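Local coordinates for protein cellulose 1,4-beta-cellobiosidase (Thermobifida fusca, PDB 4JJJ) that probably cleaves cellobiose units from cellulose chains, acting through this family 48 glycoside hydrolase catalytic domain of a longer secreted cellulase, at residues T543-S548 against R617-A622; P30-E35 against E40-G45. The protein carries 1 engineered substitution. All blocks are in the same frame, centred on the assembly; numbering follows the deposited sequence.

Contact 1 (T543-S548 against R617-A622); sequences TPEQPS and RHRFWA. With GLC (alpha-D-glucopyranose), chain C; BGC (beta-D-glucopyranose), chain B; BGC (beta-D-glucopyranose), chain D.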
ATOM      1  N   THR A 543       9.137 -19.386   6.997  1.00  6.85           N
ATOM      2  CA  THR A 543       8.960 -20.614   6.219  1.00  7.23           C
ATOM      3  C   THR A 543       9.684 -20.478   4.865  1.00  7.34           C
ATOM      4  O   THR A 543      10.012 -19.410   4.432  1.00  6.76           O
ATOM      5  CB  THR A 543       7.447 -20.834   5.878  1.00  6.90           C
ATOM      6  OG1 THR A 543       6.941 -19.637   5.248  1.00  7.57           O
ATOM      7  CG2 THR A 543       6.670 -21.128   7.169  1.00  8.14           C
ATOM      8  N   PRO A 544      10.076 -21.614   4.273  1.00  7.64           N
ATOM      9  CA  PRO A 544      10.735 -21.503   2.972  1.00  8.76           C
ATOM     10  C   PRO A 544       9.970 -20.899   1.828  1.00  8.97           C
ATOM     11  O   PRO A 544       8.804 -21.162   1.629  1.00  9.45           O
ATOM     12  CB  PRO A 544      11.023 -23.019   2.599  1.00  8.84           C
ATOM     13  CG  PRO A 544      10.746 -23.784   3.878  1.00  8.59           C
ATOM     14  CD  PRO A 544       9.785 -22.996   4.671  1.00  8.04           C
ATOM     15  N   GLU A 545      10.655 -20.030   1.070  1.00  8.90           N
ATOM     16  CA  GLU A 545      10.101 -19.520  -0.197  1.00  8.77           C
ATOM     17  C   GLU A 545      11.227 -19.544  -1.247  1.00  7.69           C
ATOM     18  O   GLU A 545      12.417 -19.528  -0.897  1.00  8.15           O
ATOM     19  CB  GLU A 545       9.400 -18.196  -0.027  1.00 10.79           C
ATOM     20  CG  GLU A 545      10.230 -17.056   0.102  1.00 11.05           C
ATOM     21  CD  GLU A 545       9.510 -15.708   0.245  1.00  9.75           C
ATOM     22  OE1 GLU A 545       9.132 -15.574   1.403  1.00  8.41           O
ATOM     23  OE2 GLU A 545       9.416 -14.817  -0.660  1.00 10.39           O
ATOM     24  N   GLN A 546      10.816 -19.556  -2.497  1.00  9.74           N
ATOM     25  CA  GLN A 546      11.773 -19.674  -3.609  1.00  9.94           C
ATOM     26  C   GLN A 546      11.423 -18.669  -4.712  1.00 10.98           C
ATOM     27  O   GLN A 546      10.728 -19.011  -5.685  1.00 11.46           O
ATOM     28  CB  GLN A 546      11.826 -21.116  -4.080  1.00 11.83           C
ATOM     29  CG  GLN A 546      12.892 -21.352  -5.121  1.00 14.04           C
ATOM     30  CD  GLN A 546      12.909 -22.814  -5.574  1.00 16.02           C
ATOM     31  OE1 GLN A 546      11.842 -23.351  -5.915  1.00 18.24           O
ATOM     32  NE2 GLN A 546      14.091 -23.461  -5.593  1.00 17.61           N
ATOM     33  N   PRO A 547      11.914 -17.431  -4.542  1.00 10.78           N
ATOM     34  CA  PRO A 547      11.573 -16.350  -5.464  1.00 11.35           C
ATOM     35  C   PRO A 547      12.233 -16.553  -6.840  1.00 11.53           C
ATOM     36  O   PRO A 547      13.136 -17.375  -7.031  1.00 11.02           O
ATOM     37  CB  PRO A 547      12.113 -15.063  -4.797  1.00 12.89           C
ATOM     38  CG  PRO A 547      12.822 -15.521  -3.648  1.00 12.86           C
ATOM     39  CD  PRO A 547      12.617 -16.947  -3.342  1.00 11.13           C
ATOM     40  N   SER A 548      11.700 -15.909  -7.878  0.50 12.48           N
ATOM     41  CA  SER A 548      12.364 -15.940  -9.195  0.50 12.20           C
ATOM     42  C   SER A 548      13.093 -14.641  -9.469  0.50 10.15           C
ATOM     43  O   SER A 548      12.627 -13.583  -9.136  0.50 10.12           O
ATOM     44  CB  SER A 548      11.415 -16.248 -10.355  0.50 14.82           C
ATOM     45  OG  SER A 548      10.450 -15.261 -10.517  0.50 17.68           O
ATOM     46  N   ARG A 617      12.457 -15.617   4.847  1.00  6.98           N
ATOM     47  CA  ARG A 617      12.517 -14.183   4.968  1.00  6.39           C
ATOM     48  C   ARG A 617      11.702 -13.673   6.201  1.00  6.15           C
ATOM     49  O   ARG A 617      10.684 -14.287   6.583  1.00  7.14           O
ATOM     50  CB  ARG A 617      11.937 -13.512   3.694  1.00  7.01           C
ATOM     51  CG  ARG A 617      12.911 -13.610   2.531  1.00  7.23           C
ATOM     52  CD  ARG A 617      12.232 -13.428   1.247  1.00  7.47           C
ATOM     53  NE  ARG A 617      13.183 -13.063   0.181  1.00  7.12           N
ATOM     54  CZ  ARG A 617      12.790 -12.752  -1.060  1.00  7.58           C
ATOM     55  NH1 ARG A 617      11.533 -12.947  -1.458  1.00  6.88           N
ATOM     56  NH2 ARG A 617      13.688 -12.291  -1.939  1.00  7.19           N
ATOM     57  N   HIS A 618      12.150 -12.558   6.712  1.00  5.54           N
ATOM     58  CA  HIS A 618      11.546 -11.868   7.890  1.00  5.91           C
ATOM     59  C   HIS A 618      11.170 -10.470   7.401  1.00  5.19           C
ATOM     60  O   HIS A 618      11.845  -9.464   7.629  1.00  5.29           O
ATOM     61  CB  HIS A 618      12.553 -11.872   9.010  1.00  6.19           C
ATOM     62  CG  HIS A 618      12.936 -13.259   9.397  1.00  6.86           C
ATOM     63  ND1 HIS A 618      13.976 -13.878   8.774  1.00  8.28           N
ATOM     64  CD2 HIS A 618      12.441 -14.184  10.277  1.00  7.51           C
ATOM     65  CE1 HIS A 618      14.112 -15.113   9.220  1.00  9.05           C
ATOM     66  NE2 HIS A 618      13.222 -15.308  10.168  1.00  7.99           N
ATOM     67  N   ARG A 619       9.999 -10.342   6.742  1.00  5.70           N
ATOM     68  CA  ARG A 619       9.369  -9.092   6.329  1.00  5.26           C
ATOM     69  C   ARG A 619       8.772  -8.452   7.565  1.00  5.04           C
ATOM     70  O   ARG A 619       8.064  -9.092   8.296  1.00  4.83           O
ATOM     71  CB  ARG A 619       8.285  -9.313   5.304  1.00  5.54           C
ATOM     72  CG  ARG A 619       8.838  -9.856   3.957  1.00  5.36           C
ATOM     73  CD  ARG A 619       7.603 -10.204   3.072  1.00  5.37           C
ATOM     74  NE  ARG A 619       8.035 -10.688   1.758  1.00  5.87           N
ATOM     75  CZ  ARG A 619       8.347 -11.935   1.472  1.00  6.18           C
ATOM     76  NH1 ARG A 619       8.315 -12.871   2.386  1.00  5.48           N
ATOM     77  NH2 ARG A 619       8.685 -12.216   0.227  1.00  6.46           N
ATOM     78  N   PHE A 620       9.075  -7.200   7.748  1.00  4.98           N
ATOM     79  CA  PHE A 620       8.560  -6.484   8.959  1.00  4.87           C
ATOM     80  C   PHE A 620       7.048  -6.616   9.148  1.00  4.89           C
ATOM     81  O   PHE A 620       6.549  -6.990  10.213  1.00  4.79           O
ATOM     82  CB  PHE A 620       8.992  -5.055   8.952  1.00  4.99           C
ATOM     83  CG  PHE A 620       8.611  -4.291  10.205  1.00  4.96           C
ATOM     84  CD1 PHE A 620       9.327  -4.485  11.407  1.00  5.85           C
ATOM     85  CD2 PHE A 620       7.522  -3.424  10.263  1.00  4.94           C
ATOM     86  CE1 PHE A 620       9.003  -3.822  12.576  1.00  5.80           C
ATOM     87  CE2 PHE A 620       7.191  -2.778  11.444  1.00  4.99           C
ATOM     88  CZ  PHE A 620       7.923  -2.973  12.607  1.00  5.05           C
ATOM     89  N   TRP A 621       6.322  -6.310   8.101  1.00  4.94           N
ATOM     90  CA  TRP A 621       4.871  -6.308   8.157  1.00  4.80           C
ATOM     91  C   TRP A 621       4.408  -7.699   8.509  1.00  5.04           C
ATOM     92  O   TRP A 621       3.467  -7.845   9.243  1.00  5.46           O
ATOM     93  CB  TRP A 621       4.273  -5.781   6.900  1.00  4.83           C
ATOM     94  CG  TRP A 621       4.224  -6.670   5.651  1.00  4.58           C
ATOM     95  CD1 TRP A 621       5.014  -6.592   4.572  1.00  5.14           C
ATOM     96  CD2 TRP A 621       3.314  -7.789   5.365  1.00  4.98           C
ATOM     97  NE1 TRP A 621       4.663  -7.507   3.644  1.00  5.70           N
ATOM     98  CE2 TRP A 621       3.595  -8.237   4.082  1.00  5.30           C
ATOM     99  CE3 TRP A 621       2.216  -8.343   6.045  1.00  4.93           C
ATOM    100  CZ2 TRP A 621       2.889  -9.233   3.467  1.00  5.66           C
ATOM    101  CZ3 TRP A 621       1.510  -9.312   5.451  1.00  5.38           C
ATOM    102  CH2 TRP A 621       1.845  -9.782   4.151  1.00  5.36           C
ATOM    103  N   ALA A 622       5.007  -8.733   7.982  1.00  4.17           N
ATOM    104  CA  ALA A 622       4.550 -10.106   8.187  1.00  4.24           C
ATOM    105  C   ALA A 622       4.800 -10.507   9.643  1.00  4.32           C
ATOM    106  O   ALA A 622       4.024 -11.229  10.262  1.00  4.87           O
ATOM    107  CB  ALA A 622       5.238 -11.068   7.217  1.00  4.59           C
TER
HETATM  108  C1  GLC C   1       4.815 -12.890  -2.445  0.50 13.96           C
HETATM  109  C2  GLC C   1       3.991 -11.981  -3.265  0.50 13.76           C
HETATM  110  C3  GLC C   1       4.383 -10.504  -2.999  0.50 13.44           C
HETATM  111  C4  GLC C   1       4.280 -10.178  -1.505  0.50 11.25           C
HETATM  112  C5  GLC C   1       5.093 -11.246  -0.768  0.50 11.33           C
HETATM  113  C6  GLC C   1       5.044 -11.181   0.730  0.50 11.62           C
HETATM  114  O1  GLC C   1       6.081 -12.634  -2.909  0.50 14.06           O
HETATM  115  O2  GLC C   1       4.324 -12.207  -4.704  0.50 14.86           O
HETATM  116  O3  GLC C   1       3.626  -9.613  -3.802  0.50 14.63           O
HETATM  117  O4  GLC C   1       4.899  -8.901  -1.243  0.50  9.67           O
HETATM  118  O5  GLC C   1       4.605 -12.550  -1.091  0.50 12.92           O
HETATM  119  O6  GLC C   1       3.742 -11.414   1.138  0.50 12.02           O
HETATM  120  C2  BGC B   1       3.501 -11.822  -3.321  0.50  5.92           C
HETATM  121  C3  BGC B   1       3.948 -10.390  -3.050  0.50  5.25           C
HETATM  122  C4  BGC B   1       4.172 -10.166  -1.540  0.50  4.54           C
HETATM  123  C5  BGC B   1       4.980 -11.266  -0.824  0.50  4.76           C
HETATM  124  C6  BGC B   1       4.893 -11.188   0.702  0.50  4.76           C
HETATM  125  C1  BGC B   1       4.392 -12.814  -2.613  0.50  6.37           C
HETATM  126  O1  BGC B   1       3.830 -14.141  -2.877  0.50  9.23           O
HETATM  127  O2  BGC B   1       3.560 -11.952  -4.781  0.50  5.66           O
HETATM  128  O3  BGC B   1       2.987  -9.452  -3.546  0.50  5.82           O
HETATM  129  O4  BGC B   1       4.837  -8.929  -1.277  0.50  3.63           O
HETATM  130  O5  BGC B   1       4.484 -12.553  -1.191  0.50  5.70           O
HETATM  131  O6  BGC B   1       3.597 -11.423   1.191  0.50  4.84           O
HETATM  132  C2  BGC D   2       4.893  -6.843  -0.174  0.50  2.90           C
HETATM  133  C3  BGC D   2       4.071  -5.682   0.381  0.50  2.77           C
HETATM  134  C4  BGC D   2       3.005  -5.229  -0.660  0.50  2.76           C
HETATM  135  C5  BGC D   2       2.219  -6.426  -1.249  0.50  2.74           C
HETATM  136  C6  BGC D   2       1.327  -5.971  -2.381  0.50  2.74           C
HETATM  137  C1  BGC D   2       4.011  -7.969  -0.680  0.50  3.11           C
HETATM  138  O2  BGC D   2       5.723  -7.374   0.851  0.50  2.92           O
HETATM  139  O3  BGC D   2       4.996  -4.620   0.720  0.50  2.86           O
HETATM  140  O4  BGC D   2       2.117  -4.292  -0.017  0.50  2.67           O
HETATM  141  O5  BGC D   2       3.165  -7.403  -1.701  0.50  2.90           O
HETATM  142  O6  BGC D   2       2.081  -5.342  -3.399  0.50  2.72           O
HETATM  143  O   HOH W   1       8.988 -16.574   5.907  1.00  5.97           O
HETATM  144  O   HOH W   2      10.217 -16.844   3.453  1.00  6.08           O
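Glu545 meets Arg619 end-on in a bidentate salt bridge. It belongs to a three-residue salt-bridge network with Arg617, at the sugar-binding pocket of the family 48 (α/α)6 catalytic domain. Arg619 NH1 donates to Glu545 OE1 at 3.0 Å and Arg619 NH2 to Glu545 OE2 at 2.8 Å. Both bonds are nearly straight and both use the syn lone pairs of the carboxylate. The carboxylate and guanidinium planes lie 14° apart, so the two groups form an almost flat pair. The Arg619 chain runs extended from CG to NE, which carries its guanidinium out to the Glu545 carboxylate. Arg617 comes in across this pair, its guanidinium turned 74° from the carboxylate plane. Arg617 NH1 reaches Glu545 OE2 from above that plane, at 2.9 Å with a more bent N-H...O angle of 142°. OE2 thus accepts from both arginines. Pro547 CG sits over one face of the Arg617 guanidinium, 3.6 Å from Arg617 NH1.

The grip on Glu545 fixes the rotation of the Arg619 guanidinium, which also turns a face to the sugar. C6 of the glucose in chain C, modelled as the alpha anomer at nearly the same place as the beta anomer of chain B, lies 3.2 Å from Arg619 NE. Arg619 NH2 has a second carboxylate partner, Glu40. Two positive groups around Glu545 would probably favour its ionised form. Arg619 is also the N-cap residue of helix 620-637. In the first turn of that helix, Trp621 offers the edge of its indole to the sugars, and the ring of Trp420 meets it edge-to-face.

Beside Glu545 OE1, one water bridges that oxygen, Thr543 O and Arg617 N. Trp621 NE1 donates to O2 of the chain D glucose at 3.0 Å, with that oxygen in the plane of the ring.

Contact 2 (P30-E35 against E40-G45); sequences PYHSVE and EAPDHG. With BGC (beta-D-glucopyranose), chain D; GLC (alpha-D-glucopyranose), chain C; BGC (beta-D-glucopyranose), chain B.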
ATOM      1  N   PRO A  30      11.697   1.124  10.807  1.00  5.39           N
ATOM      2  CA  PRO A  30      11.719  -0.278  10.387  1.00  5.60           C
ATOM      3  C   PRO A  30      12.160  -0.426   8.948  1.00  5.36           C
ATOM      4  O   PRO A  30      11.866   0.444   8.130  1.00  5.89           O
ATOM      5  CB  PRO A  30      10.250  -0.727  10.481  1.00  5.90           C
ATOM      6  CG  PRO A  30       9.485   0.542  10.230  1.00  5.76           C
ATOM      7  CD  PRO A  30      10.327   1.611  10.975  1.00  5.91           C
ATOM      8  N   TYR A  31      12.859  -1.490   8.648  1.00  5.19           N
ATOM      9  CA  TYR A  31      13.146  -1.878   7.275  1.00  5.35           C
ATOM     10  C   TYR A  31      11.981  -2.637   6.728  1.00  5.34           C
ATOM     11  O   TYR A  31      11.195  -3.206   7.455  1.00  5.82           O
ATOM     12  CB  TYR A  31      14.369  -2.786   7.267  1.00  5.74           C
ATOM     13  CG  TYR A  31      15.699  -2.183   7.726  1.00  6.38           C
ATOM     14  CD1 TYR A  31      16.234  -1.033   7.116  1.00  6.24           C
ATOM     15  CD2 TYR A  31      16.440  -2.803   8.688  1.00  7.08           C
ATOM     16  CE1 TYR A  31      17.487  -0.560   7.455  1.00  7.12           C
ATOM     17  CE2 TYR A  31      17.675  -2.305   9.041  1.00  6.74           C
ATOM     18  CZ  TYR A  31      18.154  -1.201   8.422  1.00  7.41           C
ATOM     19  OH  TYR A  31      19.443  -0.715   8.776  1.00  9.20           O
ATOM     20  N   HIS A  32      11.920  -2.750   5.386  1.00  5.33           N
ATOM     21  CA  HIS A  32      10.938  -3.636   4.735  1.00  5.00           C
ATOM     22  C   HIS A  32      11.114  -5.072   5.230  1.00  5.16           C
ATOM     23  O   HIS A  32      10.187  -5.773   5.555  1.00  5.92           O
ATOM     24  CB  HIS A  32      11.042  -3.542   3.230  1.00  4.82           C
ATOM     25  CG  HIS A  32      10.125  -4.526   2.548  1.00  4.83           C
ATOM     26  ND1 HIS A  32       8.755  -4.335   2.484  1.00  5.42           N
ATOM     27  CD2 HIS A  32      10.384  -5.671   1.877  1.00  5.10           C
ATOM     28  CE1 HIS A  32       8.212  -5.332   1.835  1.00  5.43           C
ATOM     29  NE2 HIS A  32       9.170  -6.151   1.418  1.00  4.98           N
ATOM     30  N   SER A  33      12.385  -5.466   5.317  1.00  5.27           N
ATOM     31  CA  SER A  33      12.747  -6.827   5.798  1.00  5.69           C
ATOM     32  C   SER A  33      14.131  -6.856   6.361  1.00  6.09           C
ATOM     33  O   SER A  33      14.978  -6.032   6.071  1.00  5.85           O
ATOM     34  CB  SER A  33      12.617  -7.879   4.673  1.00  5.74           C
ATOM     35  OG  SER A  33      13.398  -7.498   3.579  1.00  6.73           O
ATOM     36  N   VAL A  34      14.389  -7.878   7.170  1.00  6.03           N
ATOM     37  CA  VAL A  34      15.715  -8.068   7.725  1.00  6.16           C
ATOM     38  C   VAL A  34      16.740  -8.331   6.610  1.00  6.20           C
ATOM     39  O   VAL A  34      17.832  -7.664   6.566  1.00  7.76           O
ATOM     40  CB  VAL A  34      15.719  -9.210   8.770  1.00  6.59           C
ATOM     41  CG1 VAL A  34      17.145  -9.557   9.134  1.00  7.72           C
ATOM     42  CG2 VAL A  34      14.947  -8.862  10.009  1.00  6.90           C
ATOM     43  N   GLU A  35      16.355  -9.175   5.679  1.00  7.06           N
ATOM     44  CA  GLU A  35      17.161  -9.563   4.535  1.00  7.79           C
ATOM     45  C   GLU A  35      17.137  -8.429   3.522  1.00  6.99           C
ATOM     46  O   GLU A  35      16.101  -7.811   3.322  1.00  7.47           O
ATOM     47  CB  GLU A  35      16.670 -10.919   3.922  1.00  8.85           C
ATOM     48  CG  GLU A  35      16.654 -12.104   4.848  1.00  9.28           C
ATOM     49  CD  GLU A  35      15.473 -12.090   5.839  1.00  9.92           C
ATOM     50  OE1 GLU A  35      14.444 -11.417   5.553  1.00  7.68           O
ATOM     51  OE2 GLU A  35      15.658 -12.824   6.858  1.00 10.85           O
ATOM     52  N   GLU A  40       9.871  -6.931  -4.834  1.00  5.16           N
ATOM     53  CA  GLU A  40       8.444  -7.320  -4.878  1.00  5.51           C
ATOM     54  C   GLU A  40       7.494  -6.154  -4.957  1.00  5.82           C
ATOM     55  O   GLU A  40       6.454  -6.219  -5.601  1.00  7.20           O
ATOM     56  CB  GLU A  40       8.063  -8.288  -3.747  1.00  5.24           C
ATOM     57  CG  GLU A  40       8.266  -7.750  -2.335  1.00  5.25           C
ATOM     58  CD  GLU A  40       8.306  -8.850  -1.244  1.00  5.49           C
ATOM     59  OE1 GLU A  40       8.478 -10.028  -1.583  1.00  6.53           O
ATOM     60  OE2 GLU A  40       8.065  -8.390  -0.088  1.00  5.10           O
ATOM     61  N   ALA A  41       7.766  -5.078  -4.259  1.00  5.71           N
ATOM     62  CA  ALA A  41       7.015  -3.856  -4.256  1.00  5.43           C
ATOM     63  C   ALA A  41       7.973  -2.708  -4.017  1.00  5.25           C
ATOM     64  O   ALA A  41       8.270  -2.029  -4.953  1.00  6.12           O
ATOM     65  CB  ALA A  41       5.765  -3.842  -3.345  1.00  6.20           C
ATOM     66  N   PRO A  42       8.659  -2.664  -2.860  1.00  5.43           N
ATOM     67  CA  PRO A  42      10.001  -2.073  -2.794  1.00  5.64           C
ATOM     68  C   PRO A  42      10.916  -3.010  -3.584  1.00  5.48           C
ATOM     69  O   PRO A  42      10.546  -4.168  -3.830  1.00  6.58           O
ATOM     70  CB  PRO A  42      10.308  -2.001  -1.300  1.00  5.68           C
ATOM     71  CG  PRO A  42       9.586  -3.153  -0.764  1.00  6.55           C
ATOM     72  CD  PRO A  42       8.278  -3.280  -1.523  1.00  5.78           C
ATOM     73  N   ASP A  43      12.126  -2.530  -3.860  1.00  5.85           N
ATOM     74  CA  ASP A  43      13.076  -3.329  -4.595  1.00  5.72           C
ATOM     75  C   ASP A  43      14.379  -3.550  -3.854  1.00  5.71           C
ATOM     76  O   ASP A  43      15.334  -4.073  -4.468  1.00  5.56           O
ATOM     77  CB  ASP A  43      13.291  -2.762  -6.021  1.00  5.98           C
ATOM     78  CG  ASP A  43      13.958  -1.448  -6.087  1.00  6.53           C
ATOM     79  OD1 ASP A  43      14.594  -0.981  -5.116  1.00  6.73           O
ATOM     80  OD2 ASP A  43      13.846  -0.740  -7.174  1.00  5.87           O
ATOM     81  N   HIS A  44      14.394  -3.258  -2.573  1.00  5.62           N
ATOM     82  CA  HIS A  44      15.514  -3.536  -1.681  1.00  6.13           C
ATOM     83  C   HIS A  44      14.991  -3.683  -0.283  1.00  6.46           C
ATOM     84  O   HIS A  44      14.081  -2.897   0.102  1.00  6.06           O
ATOM     85  CB  HIS A  44      16.600  -2.469  -1.776  1.00  6.70           C
ATOM     86  CG  HIS A  44      17.867  -2.820  -1.080  1.00  6.81           C
ATOM     87  ND1 HIS A  44      18.105  -2.605   0.275  1.00  7.88           N
ATOM     88  CD2 HIS A  44      18.961  -3.495  -1.534  1.00  8.08           C
ATOM     89  CE1 HIS A  44      19.307  -3.075   0.607  1.00  7.79           C
ATOM     90  NE2 HIS A  44      19.840  -3.603  -0.486  1.00  8.36           N
ATOM     91  N   GLY A  45      15.533  -4.650   0.487  1.00  6.48           N
ATOM     92  CA  GLY A  45      15.022  -4.956   1.834  1.00  6.04           C
ATOM     93  C   GLY A  45      15.165  -3.844   2.795  1.00  5.88           C
ATOM     94  O   GLY A  45      14.450  -3.813   3.804  1.00  6.19           O
TER
HETATM   95  C2  BGC D   2       4.893  -6.843  -0.174  0.50  2.90           C
HETATM   96  C3  BGC D   2       4.071  -5.682   0.381  0.50  2.77           C
HETATM   97  C4  BGC D   2       3.005  -5.229  -0.660  0.50  2.76           C
HETATM   98  C5  BGC D   2       2.219  -6.426  -1.249  0.50  2.74           C
HETATM   99  C6  BGC D   2       1.327  -5.971  -2.381  0.50  2.74           C
HETATM  100  C1  BGC D   2       4.011  -7.969  -0.680  0.50  3.11           C
HETATM  101  O2  BGC D   2       5.723  -7.374   0.851  0.50  2.92           O
HETATM  102  O3  BGC D   2       4.996  -4.620   0.720  0.50  2.86           O
HETATM  103  O4  BGC D   2       2.117  -4.292  -0.017  0.50  2.67           O
HETATM  104  O5  BGC D   2       3.165  -7.403  -1.701  0.50  2.90           O
HETATM  105  O6  BGC D   2       2.081  -5.342  -3.399  0.50  2.72           O
HETATM  106  C1  GLC C   1       4.815 -12.890  -2.445  0.50 13.96           C
HETATM  107  C2  GLC C   1       3.991 -11.981  -3.265  0.50 13.76           C
HETATM  108  C3  GLC C   1       4.383 -10.504  -2.999  0.50 13.44           C
HETATM  109  C4  GLC C   1       4.280 -10.178  -1.505  0.50 11.25           C
HETATM  110  C5  GLC C   1       5.093 -11.246  -0.768  0.50 11.33           C
HETATM  111  C6  GLC C   1       5.044 -11.181   0.730  0.50 11.62           C
HETATM  112  O1  GLC C   1       6.081 -12.634  -2.909  0.50 14.06           O
HETATM  113  O2  GLC C   1       4.324 -12.207  -4.704  0.50 14.86           O
HETATM  114  O3  GLC C   1       3.626  -9.613  -3.802  0.50 14.63           O
HETATM  115  O4  GLC C   1       4.899  -8.901  -1.243  0.50  9.67           O
HETATM  116  O5  GLC C   1       4.605 -12.550  -1.091  0.50 12.92           O
HETATM  117  O6  GLC C   1       3.742 -11.414   1.138  0.50 12.02           O
HETATM  118  C2  BGC B   1       3.501 -11.822  -3.321  0.50  5.92           C
HETATM  119  C3  BGC B   1       3.948 -10.390  -3.050  0.50  5.25           C
HETATM  120  C4  BGC B   1       4.172 -10.166  -1.540  0.50  4.54           C
HETATM  121  C5  BGC B   1       4.980 -11.266  -0.824  0.50  4.76           C
HETATM  122  C6  BGC B   1       4.893 -11.188   0.702  0.50  4.76           C
HETATM  123  C1  BGC B   1       4.392 -12.814  -2.613  0.50  6.37           C
HETATM  124  O1  BGC B   1       3.830 -14.141  -2.877  0.50  9.23           O
HETATM  125  O2  BGC B   1       3.560 -11.952  -4.781  0.50  5.66           O
HETATM  126  O3  BGC B   1       2.987  -9.452  -3.546  0.50  5.82           O
HETATM  127  O4  BGC B   1       4.837  -8.929  -1.277  0.50  3.63           O
HETATM  128  O5  BGC B   1       4.484 -12.553  -1.191  0.50  5.70           O
HETATM  129  O6  BGC B   1       3.597 -11.423   1.191  0.50  4.84           O
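The backbones of Ser33 and Gly45 come within 4.9 Å, CA to CA, and Ser33 N donates to Gly45 O at 3.0 Å, in the carbonyl plane and on a lone pair. Gly45 CA also makes a CH...O contact of 3.4 Å with Glu35 O. A side chain at Gly45 would run into that same oxygen and into Ser33 OG. Ser33 OG donates to Glu35 O, a hydrogen bond within segment 30-35.

His32 carries the side-chain contact. Its CG stands anti to the backbone N (chi1 175°), which sends the imidazole along the 40-45 segment toward the sugar. Pro42 CG lies over the centre of one His32 ring face, 3.5 Å from the centroid and 5° off the normal, a CH-pi contact. At the ring edge His32 NE2 donates to Glu40 OE2 at 2.9 Å. The oxygen lies in the imidazole plane; the carboxylate stands 86° to the ring and is met on its anti side, with the donor tilted out of the carboxylate plane.

Both segments belong to the loop between strands 27-30 and 47-49, which lines the glycan pocket of this family 48 catalytic domain. Glu40 OE2 accepts a second bond, 2.7 Å from O2 of the chain D glucose. The other carboxylate oxygen, OE1, is salt-bridged to Arg619. With an alanine in place of His32, Glu40 OE2 would probably lose its imidazole donor and Pro42 the ring it packs on, leaving the carboxylate less firmly aimed at the sugar.

On the far side of the loop Tyr31 CB packs against Gly45 O. The Tyr31 hydroxyl is hydrogen-bonded to Asp153, which with His46 holds a zinc ion.

How the contacts relate
The two contacts lie side by side, their centres 10 Å apart, on the same side of the chain's centre. Contact 2 closes early in the chain, in the loop between strands 27-30 and 47-49. Contact 1 forms much later, between the loop after helix 519-533 and the start of helix 620-637. They touch directly: His618 ND1 lies 2.8 Å from Glu35 OE2, and Phe620 N lies 2.8 Å from His32 O, both probable hydrogen bonds. Segments 30-35 and 617-622 thus join an N-terminal loop to the C-terminal helix. Both contacts reach the same glucose units, so distant parts of the chain build one pocket.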